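Local coordinates for tartronic semialdehyde reductase (Salmonella typhimurium, PDB 1YB4), which catalyses the reduction of tartronate semialdehyde (2-hydroxy-3-oxopropanoate) to (R)-glycerate with NADH or NADPH as the hydride donor, at residues 70-75 against 96-101; 104-109 against 115-120; 135-140 against 170-175; 143-148 against 159-164; 174-179 against 239-244. All blocks are in the same frame, centred on the assembly; numbering follows the deposited sequence.

Interaction 1. Residues 70-75 against 96-101; sequences PQVEDV and SSISPI
V72 sends both of its methyl groups into the turn formed by S96 and I98, and this single valine carries the contact from the side of helix 69-77. CG1 of V72 meets the end of the isoleucine, 3.7 Å from CD1 of I98. The other branch sits between two neighbours: CG2 of V72 is 3.5 Å from OG of S96 and 3.8 Å from CG2 of I98. The two branched side chains cross at a slant, CB and both methyls of V72 facing CD1 and CG2 of I98. The isoleucine reaches the valine through its first torsion, with CG1 of I98 placed between its own backbone N and carbonyl carbon (chi1 74°) and CD1 extended beyond it. OG of S96 touches V72 by packing alone; its hydrogen bonds go to D94 OD1 and V66 O.

One shell further out, F106 of helix 100-111 packs against both V72 and I98 and extends the apolar cluster. The loop itself is tied down by its backbone: S96 O accepts a bond from Q169, and S99 N donates to T69 OG1. S99 occupies the N-cap position of helix 100-111, with its hydroxyl bonded to E102 N. The arrangement is a loop leaving the C-terminal end of parallel strand 90-94 and packing against the neighbouring helix 69-77, as expected in the Rossmann-type nucleotide-binding domain of this dehydrogenase family.

Interaction 2. Residues 104-109 against 115-120; sequences KRFAQR and ADYLDA
A CH-pi contact of A107 with the ring of Y117 joins helix 100-111 to strand 115-123, the strand that follows it in the chain, and illustrates how a small residue brings a helix close to a sheet. CA of A107 lies over one ring face, 4.1 Å from the centroid of Y117 and 23° from the ring normal. Its methyl group adds to the same patch, with CB of A107 3.9 Å from CG of Y117, towards the root of the ring. The backbones run close here, the CA atoms of A107 and Y117 being 5.6 Å apart.

With CG anti to its backbone N (chi1 -171°), Y117 lays its ring against A107. The ring end then reaches F106, whose CB is 4.2 Å from OH of Y117; that hydroxyl lies near the plane of the phenylalanine ring, at its edge. From there the F106 ring leads away from the strand, towards L76 of helix 69-77. At the ring edge of Y117 lies CB of D119, whose carboxylate accepts bonds from G166 N, Q169 N and N165 ND2. Helix, strand and the preceding strand 90-94 make up a beta-alpha-beta unit of the Rossmann-type domain.

Interaction 3. Residues 135-140 against 170-175; sequences SIMVGG and TCKVAN
The amine of K172 is held by two hydrogen bonds from outside this contact, with the hydroxyl of S97 and the carbonyl O of V122, while the aliphatic part of the same lysine packs against M137. That division of labour makes the pair instructive: one side chain serves a polar site at its tip and an apolar interface along its stem. CG of K172 is anti to the backbone N (chi1 176°), and bends at chi2 and chi4 carry the amine away from the strand. M137, a selenomethionine here, crosses the lysine at about a right angle, with CE of M137 4.0 Å from CD of K172.

Sulfur and selenium meet more closely. SE of M137 lies 3.4 Å from SG of C171, and CB of M137 is 3.8 Å from CB of C171. The first torsion of M137 is eclipsed (chi1 0°), which makes the exact placing of its end less certain. The terminal methyl continues to N175, where CE of M137 comes within 4.2 Å of CB of N175. Thus M137 touches three residues of helix 170-175, although the axes of strand and helix stay 8.4 Å apart at an angle of 137°. V162 of strand 158-163 adjoins both M137 and C171. A second subunit packs on the same residues, its A206 against C171 and its L207 against N175.

K172 is predicted to be an active-site residue. The contact sets the long helix 167-195 against the sheet of the nucleotide-binding domain, consistent with an active site at the junction of the two domains in this dehydrogenase family.

Interaction 4. Residues 143-148 against 159-164; sequences KVFDRV and ITLVGG
F145 meets strand 159-163 from CB to the end of its ring, and tracing it outward gives the contact in order. Both leucine methyls lie near its CB, CD1 of L161 at 3.9 Å and CD2 of L161 at 4.0 Å from CB of F145. Next, CG of F145 stands 3.8 Å from CD1 of L161, and the adjoining ring carbon CD1 of F145 approaches that methyl to 3.5 Å. The middle of the ring is covered by the leucine stem: CB of L161 is 4.0 Å from the ring centroid of F145 and only 13° off its normal, a CH-pi contact over the face. Finally, the far end meets I159, whose CG2 lies at the ring edge, 3.5 Å from both CE1 and CZ of F145.

The ring is brought to the strand by a CG anti to the backbone N of F145 (chi1 168°), and the side chains of F145 and L161 slide past each other in opposite directions. I159, two residues back, uses CG2 for the ring while the rest of its side chain leads away towards F152 and D153 of the same helix.

V138 of the neighbouring strand packs on both F145 and L161 and extends the apolar seam. With helix and strand running nearly antiparallel at 165°, this is the helix-to-second-strand packing of a beta-alpha-beta unit, here strand 134-139, helix 142-155 and strand 158-163.

Interaction 5. Residues 174-179 against 239-244; sequences ANQIIV and QKDLNL
Helices 174-179 and 239-244 cross at -118° with their axes 9.2 Å apart, the nearest CA pairs being Q176 with D241 and I177 with L242. Polar contact rests on the first pair. NE2 of Q176 donates to OD2 of D241 over 3.3 Å, a weak bond whose N-H···O angle is only 129°, and the amide and carboxylate planes stand steeply to one another. A bend at chi2 (-49°) folds the glutamine chain back, and its CG also lies against the carboxylate, 3.9 Å from CG of D241. The other oxygen has a partner from its own helix: NZ of K240 forms a salt bridge with OD1 of D241 at 3.2 Å, reaching it from above the carboxylate plane. With a cationic neighbour on one oxygen and an amide donor on the other, the aspartate probably stays ionised although buried. F233 packs against both Q176 and D241.

L242 adds looser packing: its CD2 lies 3.8 Å from O of Q176, a carbonyl that accepts a bond from H238 NE2, and 4.4 Å from CA of I177. The leucine is backed by F266 of helix 257-271. Other faces of the first helix meet a second subunit, whose A189 packs on I178 and F211 on V179. Such buried crossing of the long helix 167-195 by a later helix belongs to the all-helical C-terminal domain of the 3-hydroxyisobutyrate dehydrogenase family.

How the interactions relate
Interactions 1, 2 and 4 lie in the nucleotide-binding domain, interaction 5 in the helical domain, and interaction 3 spans the two. A salt bridge of 2.9 Å from D116 OD2 on strand 115-123 to R147 NH2 on helix 142-155 connects interactions 2 and 4. Backbone pairing continues from interaction 2 to interaction 3 through a probable hydrogen bond of 2.8 Å between G139 N and D119 O. Interactions 3 and 5 share A174 and N175 of helix 167-195. Interactions 1, 3 and 5 come together round K172, a predicted active-site residue: its NZ is 2.6 Å from S97 OG of interaction 1, while the Q176 side chain of interaction 5 lies about 4 Å from its own.

Interaction 1. Residues 70-75 against 96-101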
# COMPACT_ATOMS: atom_id res chain seq x y z
N PRO A 70 -8.20 -24.55 13.44
CA PRO A 70 -7.73 -25.59 14.35
C PRO A 70 -8.81 -26.29 15.17
O PRO A 70 -8.72 -27.50 15.40
CB PRO A 70 -6.70 -24.86 15.20
CG PRO A 70 -6.11 -23.91 14.21
CD PRO A 70 -7.35 -23.35 13.55
N GLN A 71 -9.81 -25.53 15.63
CA GLN A 71 -10.92 -26.10 16.40
C GLN A 71 -11.81 -26.99 15.53
O GLN A 71 -12.51 -27.87 16.05
CB GLN A 71 -11.79 -25.01 17.00
CG GLN A 71 -11.21 -24.34 18.21
CD GLN A 71 -12.17 -23.33 18.77
OE1 GLN A 71 -13.26 -23.68 19.24
NE2 GLN A 71 -11.79 -22.05 18.72
N VAL A 72 -11.80 -26.75 14.23
CA VAL A 72 -12.58 -27.58 13.32
C VAL A 72 -11.79 -28.87 13.11
O VAL A 72 -12.36 -29.93 12.87
CB VAL A 72 -12.81 -26.90 11.95
CG1 VAL A 72 -13.05 -27.94 10.86
CG2 VAL A 72 -14.02 -26.00 12.02
N GLU A 73 -10.46 -28.78 13.20
CA GLU A 73 -9.62 -29.95 13.00
C GLU A 73 -9.71 -30.90 14.19
O GLU A 73 -9.70 -32.12 14.02
CB GLU A 73 -8.17 -29.54 12.79
CG GLU A 73 -7.29 -30.70 12.36
CD GLU A 73 -5.82 -30.33 12.28
OE1 GLU A 73 -5.48 -29.33 11.62
OE2 GLU A 73 -5.00 -31.07 12.89
N ASP A 74 -9.81 -30.34 15.39
CA ASP A 74 -9.89 -31.14 16.60
C ASP A 74 -11.26 -31.80 16.67
O ASP A 74 -11.38 -32.95 17.10
CB ASP A 74 -9.66 -30.26 17.82
CG ASP A 74 -9.40 -31.07 19.08
OD1 ASP A 74 -9.38 -30.46 20.17
OD2 ASP A 74 -9.22 -32.30 18.98
N VAL A 75 -12.31 -31.09 16.27
CA VAL A 75 -13.64 -31.67 16.30
C VAL A 75 -13.62 -32.87 15.37
O VAL A 75 -14.22 -33.90 15.65
CB VAL A 75 -14.71 -30.68 15.81
CG1 VAL A 75 -15.99 -31.43 15.46
CG2 VAL A 75 -14.99 -29.66 16.89
N SER A 96 -18.30 -23.45 9.41
CA SER A 96 -17.39 -22.47 9.98
C SER A 96 -16.65 -21.81 8.82
O SER A 96 -16.63 -22.34 7.71
CB SER A 96 -16.33 -23.14 10.86
OG SER A 96 -16.87 -24.04 11.80
N SER A 97 -16.05 -20.65 9.08
CA SER A 97 -15.25 -19.98 8.06
C SER A 97 -13.81 -20.25 8.47
O SER A 97 -13.28 -19.62 9.39
CB SER A 97 -15.52 -18.47 8.03
OG SER A 97 -16.80 -18.19 7.52
N ILE A 98 -13.20 -21.21 7.80
CA ILE A 98 -11.82 -21.57 8.10
C ILE A 98 -10.98 -21.54 6.84
O ILE A 98 -11.43 -21.07 5.79
CB ILE A 98 -11.74 -22.98 8.75
CG1 ILE A 98 -11.97 -24.07 7.70
CG2 ILE A 98 -12.80 -23.11 9.83
CD1 ILE A 98 -11.95 -25.49 8.27
N SER A 99 -9.78 -22.09 6.94
CA SER A 99 -8.84 -22.11 5.85
C SER A 99 -9.21 -22.99 4.68
O SER A 99 -9.49 -24.17 4.84
CB SER A 99 -7.46 -22.53 6.36
OG SER A 99 -6.63 -22.89 5.27
N PRO A 100 -9.21 -22.41 3.47
CA PRO A 100 -9.54 -23.13 2.23
C PRO A 100 -8.61 -24.32 1.97
O PRO A 100 -9.08 -25.42 1.67
CB PRO A 100 -9.40 -22.04 1.16
CG PRO A 100 -9.82 -20.79 1.92
CD PRO A 100 -9.08 -20.96 3.22
N ILE A 101 -7.30 -24.10 2.11
CA ILE A 101 -6.30 -25.15 1.92
C ILE A 101 -6.48 -26.29 2.94
O ILE A 101 -6.35 -27.47 2.60
CB ILE A 101 -4.84 -24.60 2.07
CG1 ILE A 101 -4.57 -23.51 1.02
CG2 ILE A 101 -3.84 -25.72 1.92
CD1 ILE A 101 -5.33 -22.23 1.24

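Interaction 2. Residues 104-109 against 115-120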
# COMPACT_ATOMS: atom_id res chain seq x y z
N LYS A 104 -9.44 -28.53 2.30
CA LYS A 104 -9.12 -29.49 1.25
C LYS A 104 -8.67 -30.80 1.87
O LYS A 104 -9.15 -31.86 1.48
CB LYS A 104 -8.00 -28.94 0.36
CG LYS A 104 -8.37 -27.74 -0.51
CD LYS A 104 -9.02 -28.15 -1.83
CE LYS A 104 -9.25 -26.95 -2.75
NZ LYS A 104 -7.99 -26.29 -3.19
N ARG A 105 -7.77 -30.74 2.85
CA ARG A 105 -7.29 -31.98 3.45
C ARG A 105 -8.20 -32.58 4.52
O ARG A 105 -8.19 -33.79 4.73
CB ARG A 105 -5.86 -31.84 3.96
CG ARG A 105 -5.68 -31.06 5.24
CD ARG A 105 -4.31 -31.38 5.84
NE ARG A 105 -4.02 -30.58 7.02
CZ ARG A 105 -3.78 -29.27 7.00
NH1 ARG A 105 -3.80 -28.60 5.85
NH2 ARG A 105 -3.52 -28.63 8.14
N PHE A 106 -8.98 -31.76 5.21
CA PHE A 106 -9.89 -32.31 6.22
C PHE A 106 -10.88 -33.18 5.45
O PHE A 106 -11.19 -34.31 5.85
CB PHE A 106 -10.65 -31.19 6.93
CG PHE A 106 -9.81 -30.35 7.84
CD1 PHE A 106 -8.43 -30.56 7.95
CD2 PHE A 106 -10.39 -29.34 8.61
CE1 PHE A 106 -7.65 -29.77 8.80
CE2 PHE A 106 -9.62 -28.55 9.47
CZ PHE A 106 -8.25 -28.76 9.56
N ALA A 107 -11.36 -32.64 4.34
CA ALA A 107 -12.32 -33.31 3.48
C ALA A 107 -11.85 -34.69 3.04
O ALA A 107 -12.49 -35.69 3.35
CB ALA A 107 -12.63 -32.45 2.25
N GLN A 108 -10.73 -34.75 2.31
CA GLN A 108 -10.26 -36.05 1.85
C GLN A 108 -9.93 -37.00 2.99
O GLN A 108 -9.94 -38.21 2.80
CB GLN A 108 -9.06 -35.90 0.91
CG GLN A 108 -7.78 -35.43 1.55
CD GLN A 108 -6.67 -35.28 0.52
OE1 GLN A 108 -6.38 -36.22 -0.23
NE2 GLN A 108 -6.04 -34.11 0.49
N ARG A 109 -9.64 -36.46 4.17
CA ARG A 109 -9.35 -37.31 5.32
C ARG A 109 -10.66 -38.00 5.67
O ARG A 109 -10.73 -39.22 5.75
CB ARG A 109 -8.87 -36.51 6.52
CG ARG A 109 -7.38 -36.27 6.56
CD ARG A 109 -6.90 -36.25 8.00
NE ARG A 109 -6.13 -35.05 8.34
CZ ARG A 109 -5.79 -34.72 9.58
NH1 ARG A 109 -6.15 -35.51 10.59
NH2 ARG A 109 -5.10 -33.62 9.81
N ALA A 115 -17.07 -41.11 4.58
CA ALA A 115 -18.10 -40.11 4.79
C ALA A 115 -17.99 -38.99 3.77
O ALA A 115 -16.93 -38.77 3.18
CB ALA A 115 -17.98 -39.54 6.20
N ASP A 116 -19.10 -38.29 3.55
CA ASP A 116 -19.11 -37.17 2.62
C ASP A 116 -18.84 -35.90 3.42
O ASP A 116 -19.10 -35.84 4.63
CB ASP A 116 -20.46 -37.08 1.90
CG ASP A 116 -20.64 -38.17 0.87
OD1 ASP A 116 -19.75 -38.34 0.01
OD2 ASP A 116 -21.68 -38.86 0.92
N TYR A 117 -18.31 -34.88 2.75
CA TYR A 117 -17.96 -33.61 3.39
C TYR A 117 -18.42 -32.44 2.55
O TYR A 117 -18.19 -32.39 1.34
CB TYR A 117 -16.44 -33.54 3.56
CG TYR A 117 -15.92 -32.39 4.41
CD1 TYR A 117 -15.35 -32.62 5.66
CD2 TYR A 117 -15.98 -31.07 3.95
CE1 TYR A 117 -14.84 -31.58 6.44
CE2 TYR A 117 -15.49 -30.02 4.73
CZ TYR A 117 -14.92 -30.28 5.97
OH TYR A 117 -14.42 -29.26 6.73
N LEU A 118 -19.09 -31.50 3.20
CA LEU A 118 -19.52 -30.29 2.52
C LEU A 118 -18.95 -29.15 3.34
O LEU A 118 -19.16 -29.11 4.56
CB LEU A 118 -21.04 -30.14 2.51
CG LEU A 118 -21.98 -30.99 1.66
CD1 LEU A 118 -23.38 -30.39 1.75
CD2 LEU A 118 -21.50 -31.05 0.21
N ASP A 119 -18.20 -28.25 2.72
CA ASP A 119 -17.72 -27.09 3.46
C ASP A 119 -18.68 -26.02 2.99
O ASP A 119 -18.76 -25.71 1.81
CB ASP A 119 -16.26 -26.73 3.13
CG ASP A 119 -16.00 -26.62 1.63
OD1 ASP A 119 -15.99 -27.65 0.93
OD2 ASP A 119 -15.78 -25.49 1.15
N ALA A 120 -19.47 -25.50 3.92
CA ALA A 120 -20.44 -24.50 3.55
C ALA A 120 -20.38 -23.28 4.48
O ALA A 120 -21.29 -23.05 5.30
CB ALA A 120 -21.84 -25.10 3.56

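Interaction 3. Residues 135-140 against 170-175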
# COMPACT_ATOMS: atom_id res chain seq x y z
N SER A 135 -26.59 -16.48 3.97
CA SER A 135 -26.15 -16.76 2.61
C SER A 135 -25.22 -17.95 2.84
O SER A 135 -24.44 -17.95 3.80
CB SER A 135 -25.41 -15.57 2.01
OG SER A 135 -26.32 -14.52 1.75
N ILE A 136 -25.31 -18.97 1.99
CA ILE A 136 -24.51 -20.17 2.16
C ILE A 136 -23.77 -20.60 0.88
O ILE A 136 -24.40 -20.92 -0.13
CB ILE A 136 -25.41 -21.32 2.65
CG1 ILE A 136 -26.14 -20.89 3.92
CG2 ILE A 136 -24.59 -22.54 2.90
CD1 ILE A 136 -27.22 -21.87 4.39
N MSE A 137 -22.44 -20.59 0.93
CA MSE A 137 -21.64 -21.00 -0.23
C MSE A 137 -21.12 -22.39 0.09
O MSE A 137 -20.51 -22.60 1.14
CB MSE A 137 -20.52 -20.00 -0.47
CG MSE A 137 -20.51 -18.87 0.53
SE MSE A 137 -20.05 -17.15 -0.21
CE MSE A 137 -20.72 -16.02 1.22
N VAL A 138 -21.34 -23.32 -0.82
CA VAL A 138 -20.99 -24.72 -0.59
C VAL A 138 -20.00 -25.41 -1.52
O VAL A 138 -20.12 -25.34 -2.75
CB VAL A 138 -22.28 -25.59 -0.58
CG1 VAL A 138 -21.94 -27.02 -0.18
CG2 VAL A 138 -23.32 -24.99 0.35
N GLY A 139 -19.06 -26.13 -0.92
CA GLY A 139 -18.09 -26.88 -1.69
C GLY A 139 -18.34 -28.36 -1.46
O GLY A 139 -18.45 -28.80 -0.31
N GLY A 140 -18.46 -29.13 -2.54
CA GLY A 140 -18.69 -30.55 -2.41
C GLY A 140 -19.30 -31.19 -3.64
O GLY A 140 -19.34 -30.59 -4.71
N THR A 170 -13.27 -20.98 -0.12
CA THR A 170 -12.65 -20.03 -1.00
C THR A 170 -13.64 -18.95 -1.40
O THR A 170 -13.26 -17.78 -1.59
CB THR A 170 -12.10 -20.71 -2.25
OG1 THR A 170 -11.03 -21.60 -1.87
CG2 THR A 170 -11.61 -19.66 -3.26
N CYS A 171 -14.91 -19.33 -1.51
CA CYS A 171 -15.95 -18.38 -1.91
C CYS A 171 -16.20 -17.37 -0.80
O CYS A 171 -16.38 -16.18 -1.05
CB CYS A 171 -17.23 -19.13 -2.25
SG CYS A 171 -18.47 -18.11 -3.07
N LYS A 172 -16.22 -17.84 0.44
CA LYS A 172 -16.43 -16.94 1.57
C LYS A 172 -15.28 -15.92 1.66
O LYS A 172 -15.53 -14.73 1.82
CB LYS A 172 -16.52 -17.74 2.87
CG LYS A 172 -16.65 -16.88 4.13
CD LYS A 172 -17.91 -16.04 4.12
CE LYS A 172 -18.03 -15.21 5.38
NZ LYS A 172 -17.89 -16.06 6.60
N VAL A 173 -14.04 -16.39 1.56
CA VAL A 173 -12.89 -15.48 1.66
C VAL A 173 -12.98 -14.39 0.61
O VAL A 173 -12.75 -13.22 0.91
CB VAL A 173 -11.55 -16.21 1.50
CG1 VAL A 173 -10.40 -15.20 1.45
CG2 VAL A 173 -11.33 -17.14 2.66
N ALA A 174 -13.33 -14.79 -0.61
CA ALA A 174 -13.47 -13.86 -1.73
C ALA A 174 -14.52 -12.80 -1.41
O ALA A 174 -14.35 -11.63 -1.74
CB ALA A 174 -13.83 -14.62 -3.00
N ASN A 175 -15.60 -13.23 -0.76
CA ASN A 175 -16.68 -12.34 -0.37
C ASN A 175 -16.13 -11.28 0.61
O ASN A 175 -16.30 -10.07 0.41
CB ASN A 175 -17.81 -13.15 0.30
CG ASN A 175 -19.07 -12.32 0.59
OD1 ASN A 175 -19.18 -11.65 1.62
ND2 ASN A 175 -20.02 -12.36 -0.34

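Interaction 4. Residues 143-148 against 159-164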
# COMPACT_ATOMS: atom_id res chain seq x y z
N LYS A 143 -24.83 -34.40 -5.42
CA LYS A 143 -25.79 -35.27 -4.73
C LYS A 143 -25.76 -35.04 -3.21
O LYS A 143 -26.80 -35.03 -2.55
CB LYS A 143 -25.48 -36.75 -5.01
CG LYS A 143 -25.37 -37.14 -6.48
CD LYS A 143 -26.71 -37.37 -7.13
CE LYS A 143 -26.54 -37.74 -8.59
NZ LYS A 143 -25.68 -38.95 -8.79
N VAL A 144 -24.55 -34.86 -2.65
CA VAL A 144 -24.39 -34.61 -1.23
C VAL A 144 -25.04 -33.26 -0.92
O VAL A 144 -25.80 -33.12 0.05
CB VAL A 144 -22.90 -34.53 -0.85
CG1 VAL A 144 -22.74 -34.38 0.65
CG2 VAL A 144 -22.17 -35.77 -1.35
N PHE A 145 -24.74 -32.27 -1.74
CA PHE A 145 -25.31 -30.95 -1.59
C PHE A 145 -26.84 -31.07 -1.67
O PHE A 145 -27.55 -30.51 -0.85
CB PHE A 145 -24.82 -30.02 -2.70
CG PHE A 145 -25.58 -28.72 -2.78
CD1 PHE A 145 -25.16 -27.60 -2.06
CD2 PHE A 145 -26.74 -28.62 -3.56
CE1 PHE A 145 -25.88 -26.41 -2.11
CE2 PHE A 145 -27.47 -27.43 -3.61
CZ PHE A 145 -27.03 -26.32 -2.88
N ASP A 146 -27.33 -31.81 -2.67
CA ASP A 146 -28.77 -32.00 -2.85
C ASP A 146 -29.42 -32.64 -1.63
O ASP A 146 -30.56 -32.32 -1.30
CB ASP A 146 -29.06 -32.87 -4.07
CG ASP A 146 -28.85 -32.13 -5.39
OD1 ASP A 146 -29.24 -30.96 -5.47
OD2 ASP A 146 -28.31 -32.74 -6.35
N ARG A 147 -28.69 -33.53 -0.97
CA ARG A 147 -29.19 -34.23 0.21
C ARG A 147 -29.38 -33.34 1.44
O ARG A 147 -30.37 -33.45 2.15
CB ARG A 147 -28.25 -35.39 0.56
CG ARG A 147 -28.67 -36.20 1.79
CD ARG A 147 -27.98 -37.55 1.77
NE ARG A 147 -26.55 -37.47 2.02
CZ ARG A 147 -25.63 -38.14 1.33
NH1 ARG A 147 -25.99 -38.95 0.34
NH2 ARG A 147 -24.34 -38.03 1.64
N VAL A 148 -28.41 -32.47 1.67
CA VAL A 148 -28.43 -31.56 2.80
C VAL A 148 -29.25 -30.30 2.48
O VAL A 148 -29.68 -29.57 3.37
CB VAL A 148 -26.98 -31.17 3.16
CG1 VAL A 148 -26.96 -30.15 4.28
CG2 VAL A 148 -26.18 -32.43 3.53
N ILE A 159 -28.41 -20.01 -1.09
CA ILE A 159 -27.56 -21.17 -0.96
C ILE A 159 -26.99 -21.37 -2.34
O ILE A 159 -27.72 -21.33 -3.33
CB ILE A 159 -28.33 -22.44 -0.56
CG1 ILE A 159 -28.87 -22.29 0.86
CG2 ILE A 159 -27.41 -23.65 -0.63
CD1 ILE A 159 -30.17 -21.54 0.97
N THR A 160 -25.69 -21.57 -2.42
CA THR A 160 -25.05 -21.73 -3.70
C THR A 160 -23.98 -22.78 -3.64
O THR A 160 -23.10 -22.73 -2.78
CB THR A 160 -24.39 -20.40 -4.15
OG1 THR A 160 -25.39 -19.40 -4.33
CG2 THR A 160 -23.61 -20.60 -5.43
N LEU A 161 -24.06 -23.75 -4.55
CA LEU A 161 -23.04 -24.79 -4.62
C LEU A 161 -22.01 -24.12 -5.49
O LEU A 161 -22.26 -23.87 -6.67
CB LEU A 161 -23.58 -26.05 -5.29
CG LEU A 161 -22.59 -27.21 -5.31
CD1 LEU A 161 -22.13 -27.53 -3.90
CD2 LEU A 161 -23.24 -28.43 -5.96
N VAL A 162 -20.85 -23.82 -4.91
CA VAL A 162 -19.78 -23.13 -5.62
C VAL A 162 -18.87 -24.06 -6.44
O VAL A 162 -18.39 -23.68 -7.50
CB VAL A 162 -18.91 -22.31 -4.64
CG1 VAL A 162 -17.79 -21.64 -5.38
CG2 VAL A 162 -19.77 -21.26 -3.93
N GLY A 163 -18.66 -25.28 -5.93
CA GLY A 163 -17.81 -26.23 -6.61
C GLY A 163 -17.48 -27.38 -5.68
O GLY A 163 -18.28 -27.71 -4.80
N GLY A 164 -16.31 -27.98 -5.86
CA GLY A 164 -15.90 -29.08 -5.02
C GLY A 164 -15.38 -28.62 -3.68
O GLY A 164 -15.21 -27.42 -3.46

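Interaction 5. Residues 174-179 against 239-244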
# COMPACT_ATOMS: atom_id res chain seq x y z
N ALA A 174 -13.33 -14.79 -0.61
CA ALA A 174 -13.47 -13.86 -1.73
C ALA A 174 -14.52 -12.80 -1.41
O ALA A 174 -14.35 -11.63 -1.74
CB ALA A 174 -13.83 -14.62 -3.00
N ASN A 175 -15.60 -13.23 -0.76
CA ASN A 175 -16.68 -12.34 -0.37
C ASN A 175 -16.13 -11.28 0.61
O ASN A 175 -16.30 -10.07 0.41
CB ASN A 175 -17.81 -13.15 0.30
CG ASN A 175 -19.07 -12.32 0.59
OD1 ASN A 175 -19.18 -11.65 1.62
ND2 ASN A 175 -20.02 -12.36 -0.34
N GLN A 176 -15.44 -11.75 1.65
CA GLN A 176 -14.89 -10.85 2.66
C GLN A 176 -13.84 -9.87 2.15
O GLN A 176 -13.72 -8.77 2.67
CB GLN A 176 -14.36 -11.66 3.83
CG GLN A 176 -15.46 -12.45 4.52
CD GLN A 176 -16.67 -11.58 4.84
OE1 GLN A 176 -17.65 -11.54 4.08
NE2 GLN A 176 -16.60 -10.87 5.95
N ILE A 177 -13.09 -10.27 1.12
CA ILE A 177 -12.09 -9.36 0.55
C ILE A 177 -12.80 -8.17 -0.12
O ILE A 177 -12.47 -7.02 0.12
CB ILE A 177 -11.21 -10.04 -0.52
CG1 ILE A 177 -10.21 -10.98 0.13
CG2 ILE A 177 -10.49 -9.00 -1.33
CD1 ILE A 177 -9.42 -11.80 -0.87
N ILE A 178 -13.78 -8.47 -0.96
CA ILE A 178 -14.51 -7.44 -1.68
C ILE A 178 -15.32 -6.56 -0.75
O ILE A 178 -15.39 -5.36 -0.96
CB ILE A 178 -15.43 -8.07 -2.75
CG1 ILE A 178 -14.57 -8.53 -3.93
CG2 ILE A 178 -16.53 -7.08 -3.16
CD1 ILE A 178 -15.33 -9.09 -5.12
N VAL A 179 -15.92 -7.13 0.29
CA VAL A 179 -16.69 -6.30 1.19
C VAL A 179 -15.76 -5.30 1.85
O VAL A 179 -16.11 -4.12 2.00
CB VAL A 179 -17.41 -7.13 2.27
CG1 VAL A 179 -18.22 -6.22 3.21
CG2 VAL A 179 -18.32 -8.14 1.60
N GLN A 239 -11.70 -8.61 10.77
CA GLN A 239 -10.24 -8.69 10.93
C GLN A 239 -9.82 -10.16 10.86
O GLN A 239 -8.91 -10.51 10.11
CB GLN A 239 -9.80 -8.09 12.28
CG GLN A 239 -9.81 -6.57 12.33
CD GLN A 239 -8.45 -5.98 12.68
OE1 GLN A 239 -7.53 -5.99 11.86
NE2 GLN A 239 -8.32 -5.47 13.90
N LYS A 240 -10.49 -10.99 11.64
CA LYS A 240 -10.21 -12.42 11.65
C LYS A 240 -10.37 -12.95 10.21
O LYS A 240 -9.55 -13.74 9.74
CB LYS A 240 -11.16 -13.13 12.63
CG LYS A 240 -10.97 -14.66 12.80
CD LYS A 240 -11.89 -15.49 11.88
CE LYS A 240 -13.36 -15.06 12.00
NZ LYS A 240 -14.30 -15.84 11.12
N ASP A 241 -11.41 -12.50 9.51
CA ASP A 241 -11.60 -12.95 8.14
C ASP A 241 -10.47 -12.52 7.20
O ASP A 241 -9.93 -13.34 6.47
CB ASP A 241 -12.95 -12.47 7.58
CG ASP A 241 -14.12 -13.28 8.10
OD1 ASP A 241 -13.95 -14.51 8.26
OD2 ASP A 241 -15.20 -12.69 8.32
N LEU A 242 -10.11 -11.23 7.22
CA LEU A 242 -9.03 -10.77 6.35
C LEU A 242 -7.74 -11.51 6.66
O LEU A 242 -6.85 -11.57 5.83
CB LEU A 242 -8.82 -9.26 6.48
CG LEU A 242 -9.95 -8.39 5.91
CD1 LEU A 242 -9.47 -6.94 5.85
CD2 LEU A 242 -10.36 -8.89 4.52
N ASN A 243 -7.66 -12.09 7.85
CA ASN A 243 -6.46 -12.84 8.22
C ASN A 243 -6.45 -14.18 7.47
O ASN A 243 -5.38 -14.69 7.13
CB ASN A 243 -6.39 -13.08 9.73
CG ASN A 243 -5.01 -13.52 10.17
OD1 ASN A 243 -4.87 -14.46 10.95
ND2 ASN A 243 -3.97 -12.84 9.68
N LEU A 244 -7.63 -14.74 7.22
CA LEU A 244 -7.71 -15.98 6.45
C LEU A 244 -7.22 -15.69 5.05
O LEU A 244 -6.39 -16.42 4.51
CB LEU A 244 -9.13 -16.49 6.39
CG LEU A 244 -9.55 -17.29 7.61
CD1 LEU A 244 -11.05 -17.55 7.56
CD2 LEU A 244 -8.75 -18.58 7.64